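Local coordinates for protein PurR transcriptional regulator (Vibrio parahaemolyticus, PDB 3D8U) that probably acts as a LacI/PurR-family transcriptional regulator that binds cis-regulatory DNA, with a periplasmic-binding-protein-like body of the kind that senses small effector molecules in relatives, at residues Val123-Ala128 against Arg137-Trp142; Glu161-Gln166 against Cys187-Ile192; Leu182-Cys187 against Asp210-Cys215. All coordinates share one frame; numbering follows the deposited sequence.

Interaction 1: residues Val123-Ala128 against Arg137-Trp142; sequences VGFIGA and RQLHGW
The carbonyl oxygen of Q138 accepts the helical N-H of W142, with N 2.9 Å from O, and the F125 ring packs near it, with CE1 of F125 4.2 Å from O of Q138. The latter is only packing, but it sets the phenyl ring against the helix backbone. F125 reaches that far because its CG stands anti to its own backbone N (chi1 -178°), which sends the ring out from the strand.

Around this ring the aliphatic and aromatic groups interlock. CD2 of L139 lies over one face of the F125 phenyl, 3.8 Å from its centroid and displaced toward the rim, a CH-pi contact made by one methyl branch. The indole of W142 receives a CH-pi contact of its own: CB of F125 sits over the middle of its six-membered ring, 3.7 Å from the centroid and 5° off the normal. Because the two side chains run past each other in opposite senses, the indole covers the root of F125 more than its ring. The six-membered rings are thus nearly parallel (27°) but slid far apart, with centroids 5.5 Å from each other.

Along the NE1-CZ2 side of the indole, O of V123 lies in the ring plane 3.5 Å from CZ2 of W142, while CG1 of V123 packs 3.7 Å from NE1 of W142. The bare CA of G127 leaves room for the CE2 edge of the F125 ring.

The strand and the 137-142 part of helix 133-148 run nearly antiparallel, as adjoining parts of a beta-alpha-beta unit in a Rossmann-like lobe, and V186 and F156 close around them. Cohesion therefore comes from dispersion and CH-pi packing, which suits a buried interface where backbone polar groups are largely spent inside sheet and helix.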
# COMPACT_ATOMS: atom_id res chain seq x y z
N VAL B 123 -9.17 24.61 -12.63
CA VAL B 123 -8.73 23.41 -11.99
C VAL B 123 -9.61 22.29 -12.42
O VAL B 123 -10.80 22.44 -12.47
CB VAL B 123 -8.89 23.56 -10.47
CG1 VAL B 123 -8.18 22.44 -9.75
CG2 VAL B 123 -8.35 24.89 -10.01
N GLY B 124 -9.00 21.16 -12.74
CA GLY B 124 -9.74 19.94 -12.94
C GLY B 124 -9.57 19.10 -11.70
O GLY B 124 -8.69 19.36 -10.85
N PHE B 125 -10.40 18.07 -11.59
CA PHE B 125 -10.33 17.15 -10.46
C PHE B 125 -10.29 15.72 -10.95
O PHE B 125 -11.10 15.33 -11.80
CB PHE B 125 -11.58 17.35 -9.61
CG PHE B 125 -11.64 16.51 -8.37
CD1 PHE B 125 -11.12 16.98 -7.16
CD2 PHE B 125 -12.26 15.26 -8.40
CE1 PHE B 125 -11.21 16.22 -5.99
CE2 PHE B 125 -12.36 14.47 -7.22
CZ PHE B 125 -11.83 14.95 -6.02
N ILE B 126 -9.41 14.91 -10.40
CA ILE B 126 -9.47 13.51 -10.69
C ILE B 126 -9.49 12.76 -9.38
O ILE B 126 -8.60 12.95 -8.56
CB ILE B 126 -8.27 13.07 -11.53
CG1 ILE B 126 -8.24 13.81 -12.87
CG2 ILE B 126 -8.33 11.61 -11.80
CD1 ILE B 126 -6.86 13.81 -13.51
N GLY B 127 -10.49 11.91 -9.18
CA GLY B 127 -10.52 11.06 -7.98
C GLY B 127 -11.07 9.66 -8.16
O GLY B 127 -11.73 9.36 -9.16
N ALA B 128 -10.80 8.77 -7.21
CA ALA B 128 -11.37 7.43 -7.31
C ALA B 128 -12.00 6.87 -6.06
O ALA B 128 -12.07 7.52 -5.02
CB ALA B 128 -10.36 6.47 -7.83
N ARG B 137 -17.13 13.84 -0.55
CA ARG B 137 -16.81 14.94 0.32
C ARG B 137 -15.65 15.77 -0.18
O ARG B 137 -15.61 16.95 0.06
CB ARG B 137 -16.50 14.42 1.69
CG ARG B 137 -17.73 14.10 2.53
CD ARG B 137 -17.97 15.18 3.54
NE ARG B 137 -19.16 15.93 3.15
CZ ARG B 137 -19.51 17.13 3.59
NH1 ARG B 137 -18.78 17.80 4.48
NH2 ARG B 137 -20.62 17.67 3.13
N GLN B 138 -14.71 15.16 -0.88
CA GLN B 138 -13.58 15.90 -1.47
C GLN B 138 -14.01 16.64 -2.73
O GLN B 138 -13.59 17.77 -2.96
CB GLN B 138 -12.42 14.97 -1.84
CG GLN B 138 -12.10 13.88 -0.85
CD GLN B 138 -11.00 12.96 -1.34
OE1 GLN B 138 -9.89 12.97 -0.79
NE2 GLN B 138 -11.28 12.18 -2.38
N LEU B 139 -14.82 15.98 -3.56
CA LEU B 139 -15.35 16.57 -4.79
C LEU B 139 -16.07 17.82 -4.43
O LEU B 139 -15.82 18.88 -4.97
CB LEU B 139 -16.39 15.64 -5.42
CG LEU B 139 -16.40 15.31 -6.91
CD1 LEU B 139 -17.79 15.42 -7.43
CD2 LEU B 139 -15.50 16.18 -7.72
N HIS B 140 -16.98 17.66 -3.48
CA HIS B 140 -17.80 18.74 -2.99
C HIS B 140 -16.91 19.83 -2.45
O HIS B 140 -17.15 21.01 -2.71
CB HIS B 140 -18.70 18.23 -1.90
CG HIS B 140 -19.91 17.52 -2.40
ND1 HIS B 140 -20.61 16.61 -1.63
CD2 HIS B 140 -20.56 17.59 -3.58
CE1 HIS B 140 -21.64 16.16 -2.32
NE2 HIS B 140 -21.64 16.74 -3.50
N GLY B 141 -15.89 19.44 -1.71
CA GLY B 141 -14.98 20.42 -1.16
C GLY B 141 -14.45 21.24 -2.30
O GLY B 141 -14.36 22.44 -2.22
N TRP B 142 -14.14 20.57 -3.39
CA TRP B 142 -13.49 21.23 -4.50
C TRP B 142 -14.48 22.13 -5.22
O TRP B 142 -14.13 23.23 -5.64
CB TRP B 142 -12.84 20.22 -5.44
CG TRP B 142 -12.56 20.71 -6.80
CD1 TRP B 142 -11.56 21.56 -7.19
CD2 TRP B 142 -13.30 20.39 -7.99
NE1 TRP B 142 -11.63 21.78 -8.56
CE2 TRP B 142 -12.69 21.08 -9.08
CE3 TRP B 142 -14.43 19.61 -8.25
CZ2 TRP B 142 -13.17 21.01 -10.38
CZ3 TRP B 142 -14.89 19.52 -9.58
CH2 TRP B 142 -14.27 20.23 -10.62

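Interaction 2: residues Glu161-Gln166 against Cys187-Ile192; sequences EAPSSQ and CSHEEI
P163 and H189 form the centre of the apolar packing: the pyrrolidine ring crosses the imidazole obliquely, with CG of P163 3.3 Å from CD2 of H189 and CB of P163 close to CG of the same imidazole. The same CB of P163 also touches the delta-methyl of I192, CD1, at 3.8 Å. I192 starts out from its backbone pointing away from P163, and its extended CG1-CD1 arm brings the methyl back. Proline suits this place, since its compact ring packs against both the imidazole and the methyl, and its restricted phi suits an extended loop.

E191 adds its packed chain and one edge of its carboxylate to P163. Bent at chi2 (113°), the side chain curls beside the proline, with OE1 of E191 3.6 Å from CG of P163; the same oxygen has a long, weak ion pair with K16.

A weaker polar term joins the two backbones: CA of S165 points a C-H at O of E191, 3.3 Å away, with an angle of 133° at the hydrogen.

Hydrogen bonds within and beyond the segments hold the participants. NE2 of H189 bonds OE2 of E15, which would help fix the ring's rotation; ND1 of H189 lies against OG of S188, a pairing of doubtful length. S164 is an N-cap whose OG takes the N-H of L167, and H189 holds the N-cap position of the next helix.

The starts of helices 165-178 and 190-203 are thereby brought together beyond the ends of the parallel sheet. E15 and K16 come from the region where helix 16-32 begins, across the cleft from this lobe, and S165 OG makes a weak hydrogen bond to M221 O of the second subunit.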
# COMPACT_ATOMS: atom_id res chain seq x y z
N GLU B 161 -13.61 2.58 -9.34
CA GLU B 161 -12.36 1.85 -9.20
C GLU B 161 -11.35 2.43 -8.21
O GLU B 161 -11.57 3.48 -7.62
CB GLU B 161 -11.73 1.60 -10.56
CG GLU B 161 -12.03 0.19 -11.03
CD GLU B 161 -12.20 0.11 -12.54
OE1 GLU B 161 -13.22 -0.46 -12.98
OE2 GLU B 161 -11.33 0.64 -13.27
N ALA B 162 -10.24 1.71 -8.04
CA ALA B 162 -9.19 2.10 -7.09
C ALA B 162 -8.20 3.04 -7.76
O ALA B 162 -8.05 2.99 -8.99
CB ALA B 162 -8.50 0.87 -6.53
N PRO B 163 -7.52 3.89 -6.95
CA PRO B 163 -6.62 4.93 -7.44
C PRO B 163 -5.41 4.28 -8.09
O PRO B 163 -4.95 3.24 -7.61
CB PRO B 163 -6.19 5.62 -6.15
CG PRO B 163 -6.26 4.55 -5.13
CD PRO B 163 -7.55 3.89 -5.48
N SER B 164 -4.92 4.87 -9.17
CA SER B 164 -3.89 4.26 -9.94
C SER B 164 -3.24 5.38 -10.71
O SER B 164 -3.85 6.42 -10.94
CB SER B 164 -4.51 3.29 -10.93
OG SER B 164 -4.93 3.98 -12.09
N SER B 165 -1.99 5.18 -11.12
CA SER B 165 -1.38 6.24 -11.87
C SER B 165 -1.88 6.21 -13.29
O SER B 165 -1.84 7.24 -13.93
CB SER B 165 0.13 6.19 -11.82
OG SER B 165 0.58 4.96 -12.32
N GLN B 166 -2.36 5.06 -13.77
CA GLN B 166 -2.97 5.02 -15.11
C GLN B 166 -4.16 5.97 -15.12
O GLN B 166 -4.40 6.72 -16.07
CB GLN B 166 -3.47 3.63 -15.51
CG GLN B 166 -4.27 3.67 -16.79
CD GLN B 166 -4.92 2.35 -17.15
OE1 GLN B 166 -5.03 1.44 -16.33
NE2 GLN B 166 -5.36 2.24 -18.39
N CYS B 187 -5.89 16.03 -7.29
CA CYS B 187 -6.00 14.60 -7.31
C CYS B 187 -6.43 14.06 -5.96
O CYS B 187 -5.83 14.41 -4.91
CB CYS B 187 -4.65 14.01 -7.63
SG CYS B 187 -4.13 14.52 -9.23
N SER B 188 -7.40 13.16 -5.98
CA SER B 188 -7.89 12.59 -4.75
C SER B 188 -6.81 11.80 -4.00
O SER B 188 -6.86 11.70 -2.76
CB SER B 188 -9.07 11.70 -5.03
OG SER B 188 -8.61 10.46 -5.52
N HIS B 189 -5.85 11.26 -4.75
CA HIS B 189 -4.93 10.25 -4.24
C HIS B 189 -3.55 10.44 -4.82
O HIS B 189 -3.38 10.98 -5.92
CB HIS B 189 -5.35 8.86 -4.71
CG HIS B 189 -6.43 8.25 -3.90
ND1 HIS B 189 -7.70 8.78 -3.84
CD2 HIS B 189 -6.45 7.14 -3.13
CE1 HIS B 189 -8.45 8.03 -3.06
NE2 HIS B 189 -7.72 7.03 -2.61
N GLU B 190 -2.56 9.94 -4.11
CA GLU B 190 -1.19 10.16 -4.50
C GLU B 190 -0.78 9.41 -5.75
O GLU B 190 -0.02 9.94 -6.56
CB GLU B 190 -0.27 9.83 -3.34
CG GLU B 190 1.08 10.49 -3.40
CD GLU B 190 2.00 9.84 -2.43
OE1 GLU B 190 1.94 8.59 -2.30
OE2 GLU B 190 2.78 10.58 -1.78
N GLU B 191 -1.28 8.18 -5.92
CA GLU B 191 -1.08 7.43 -7.20
C GLU B 191 -1.57 8.23 -8.40
O GLU B 191 -0.90 8.33 -9.42
CB GLU B 191 -1.78 6.08 -7.19
CG GLU B 191 -1.30 5.19 -6.10
CD GLU B 191 -2.34 4.91 -5.03
OE1 GLU B 191 -2.96 5.84 -4.43
OE2 GLU B 191 -2.52 3.69 -4.77
N ILE B 192 -2.74 8.84 -8.24
CA ILE B 192 -3.34 9.64 -9.27
C ILE B 192 -2.44 10.81 -9.68
O ILE B 192 -2.16 11.02 -10.85
CB ILE B 192 -4.70 10.10 -8.79
CG1 ILE B 192 -5.58 8.87 -8.61
CG2 ILE B 192 -5.29 11.13 -9.74
CD1 ILE B 192 -6.81 9.05 -7.75

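Interaction 3: residues Leu182-Cys187 against Asp210-Cys215; sequences LNALVC and DIAIIC
N183 and A212 begin the ladder: O of N183 accepts N-H of A212, with N 3.0 Å from O and an almost straight N-H...O angle (166°). Next, A212 O receives N of L185 at 2.8 Å. The carbonyl O of L185 then takes N of I214 at 2.9 Å, and I214 O receives N of C187 at 3.0 Å.

These alternating donors make a regular parallel pair, and the chain between them runs through helix 190-203, a beta-alpha-beta crossover of the Rossmann-like type. Residues of 182-187 that do not bond here serve the other neighbour: A184 O and V186 N pair with G124 N and O on strand 123-128. On the outer strand, I213 O is satisfied by OG of S271.

The side chains suit the two faces. V186 and I214, beta-branched, lie alongside each other with CG2 of V186 4.0 Å from CG2 of I214, packed against L115 of helix 104-117. On the reverse face L185 meets A196 of helix 190-203 and L172 of helix 165-178, while C187 packs on I192 and A193.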
# COMPACT_ATOMS: atom_id res chain seq x y z
N LEU B 182 -7.40 24.17 -19.37
CA LEU B 182 -7.09 23.52 -18.07
C LEU B 182 -5.71 23.91 -17.63
O LEU B 182 -4.82 23.91 -18.46
CB LEU B 182 -7.13 22.02 -18.20
CG LEU B 182 -6.64 21.26 -16.97
CD1 LEU B 182 -7.77 21.07 -16.00
CD2 LEU B 182 -6.03 19.91 -17.32
N ASN B 183 -5.51 24.23 -16.35
CA ASN B 183 -4.19 24.62 -15.89
C ASN B 183 -3.81 24.29 -14.44
O ASN B 183 -2.79 24.74 -13.94
CB ASN B 183 -3.92 26.09 -16.20
CG ASN B 183 -4.60 27.03 -15.24
OD1 ASN B 183 -4.99 26.67 -14.15
ND2 ASN B 183 -4.73 28.27 -15.66
N ALA B 184 -4.65 23.52 -13.76
CA ALA B 184 -4.23 22.82 -12.53
C ALA B 184 -5.06 21.54 -12.28
O ALA B 184 -6.16 21.36 -12.85
CB ALA B 184 -4.28 23.74 -11.33
N LEU B 185 -4.56 20.67 -11.42
CA LEU B 185 -5.27 19.46 -11.09
C LEU B 185 -5.38 19.21 -9.60
O LEU B 185 -4.39 19.37 -8.87
CB LEU B 185 -4.53 18.30 -11.71
CG LEU B 185 -5.11 17.45 -12.83
CD1 LEU B 185 -6.09 18.23 -13.63
CD2 LEU B 185 -3.95 16.96 -13.69
N VAL B 186 -6.56 18.79 -9.13
CA VAL B 186 -6.66 18.28 -7.76
C VAL B 186 -6.80 16.78 -7.88
O VAL B 186 -7.73 16.29 -8.50
CB VAL B 186 -7.92 18.78 -7.01
CG1 VAL B 186 -7.96 18.21 -5.61
CG2 VAL B 186 -7.98 20.28 -6.94
N CYS B 187 -5.89 16.03 -7.29
CA CYS B 187 -6.00 14.60 -7.31
C CYS B 187 -6.43 14.06 -5.96
O CYS B 187 -5.83 14.41 -4.91
CB CYS B 187 -4.65 14.01 -7.63
SG CYS B 187 -4.13 14.52 -9.23
N ASP B 210 2.47 25.31 -16.62
CA ASP B 210 1.40 24.98 -17.60
C ASP B 210 0.30 24.28 -16.87
O ASP B 210 -0.85 24.57 -17.05
CB ASP B 210 1.89 24.07 -18.72
CG ASP B 210 2.88 24.74 -19.63
OD1 ASP B 210 2.56 25.85 -20.14
OD2 ASP B 210 3.97 24.15 -19.86
N ILE B 211 0.67 23.34 -16.03
CA ILE B 211 -0.28 22.73 -15.16
C ILE B 211 0.30 22.71 -13.74
O ILE B 211 1.48 22.34 -13.53
CB ILE B 211 -0.67 21.36 -15.74
CG1 ILE B 211 -1.72 21.59 -16.85
CG2 ILE B 211 -1.16 20.42 -14.65
CD1 ILE B 211 -1.93 20.45 -17.81
N ALA B 212 -0.50 23.18 -12.78
CA ALA B 212 -0.15 23.02 -11.38
C ALA B 212 -0.81 21.76 -10.83
O ALA B 212 -1.87 21.39 -11.29
CB ALA B 212 -0.59 24.22 -10.61
N ILE B 213 -0.21 21.11 -9.85
CA ILE B 213 -0.81 19.87 -9.35
C ILE B 213 -0.92 19.86 -7.83
O ILE B 213 -0.00 20.32 -7.13
CB ILE B 213 -0.00 18.60 -9.84
CG1 ILE B 213 -0.20 18.34 -11.34
CG2 ILE B 213 -0.43 17.34 -9.09
CD1 ILE B 213 0.80 17.33 -11.96
N ILE B 214 -2.00 19.32 -7.29
CA ILE B 214 -2.06 19.23 -5.83
C ILE B 214 -2.73 17.93 -5.38
O ILE B 214 -3.81 17.59 -5.87
CB ILE B 214 -2.76 20.49 -5.21
CG1 ILE B 214 -2.53 20.50 -3.70
CG2 ILE B 214 -4.25 20.60 -5.67
CD1 ILE B 214 -3.41 21.40 -2.92
N CYS B 215 -2.09 17.21 -4.48
CA CYS B 215 -2.58 15.87 -4.12
C CYS B 215 -3.31 15.95 -2.82
O CYS B 215 -2.93 16.71 -1.94
CB CYS B 215 -1.43 14.89 -3.98
SG CYS B 215 -1.91 13.30 -3.27

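In the fold
Reading from the N terminus, interaction 1 closes first, a short loop from strand 123-128 into helix 133-148 that is complete before the others open. Interactions 2 and 3 cross: 161-166 comes first, 182-187 follows and shares C187 with 187-192, and 210-215 closes the last loop. Strands 123-128 and 184-187 are neighbours, so interactions 1 and 3 meet in one sheet, interaction 1 attaching a helix to it and interaction 3 pairing its strand 184-187 with 212-215. Interaction 2 continues from the end of that sheet, where S188 probably hydrogen-bonds to I126 and A128 and C215 SG packs on E190. Together they tie sheet, flanking helices and cleft-side loops.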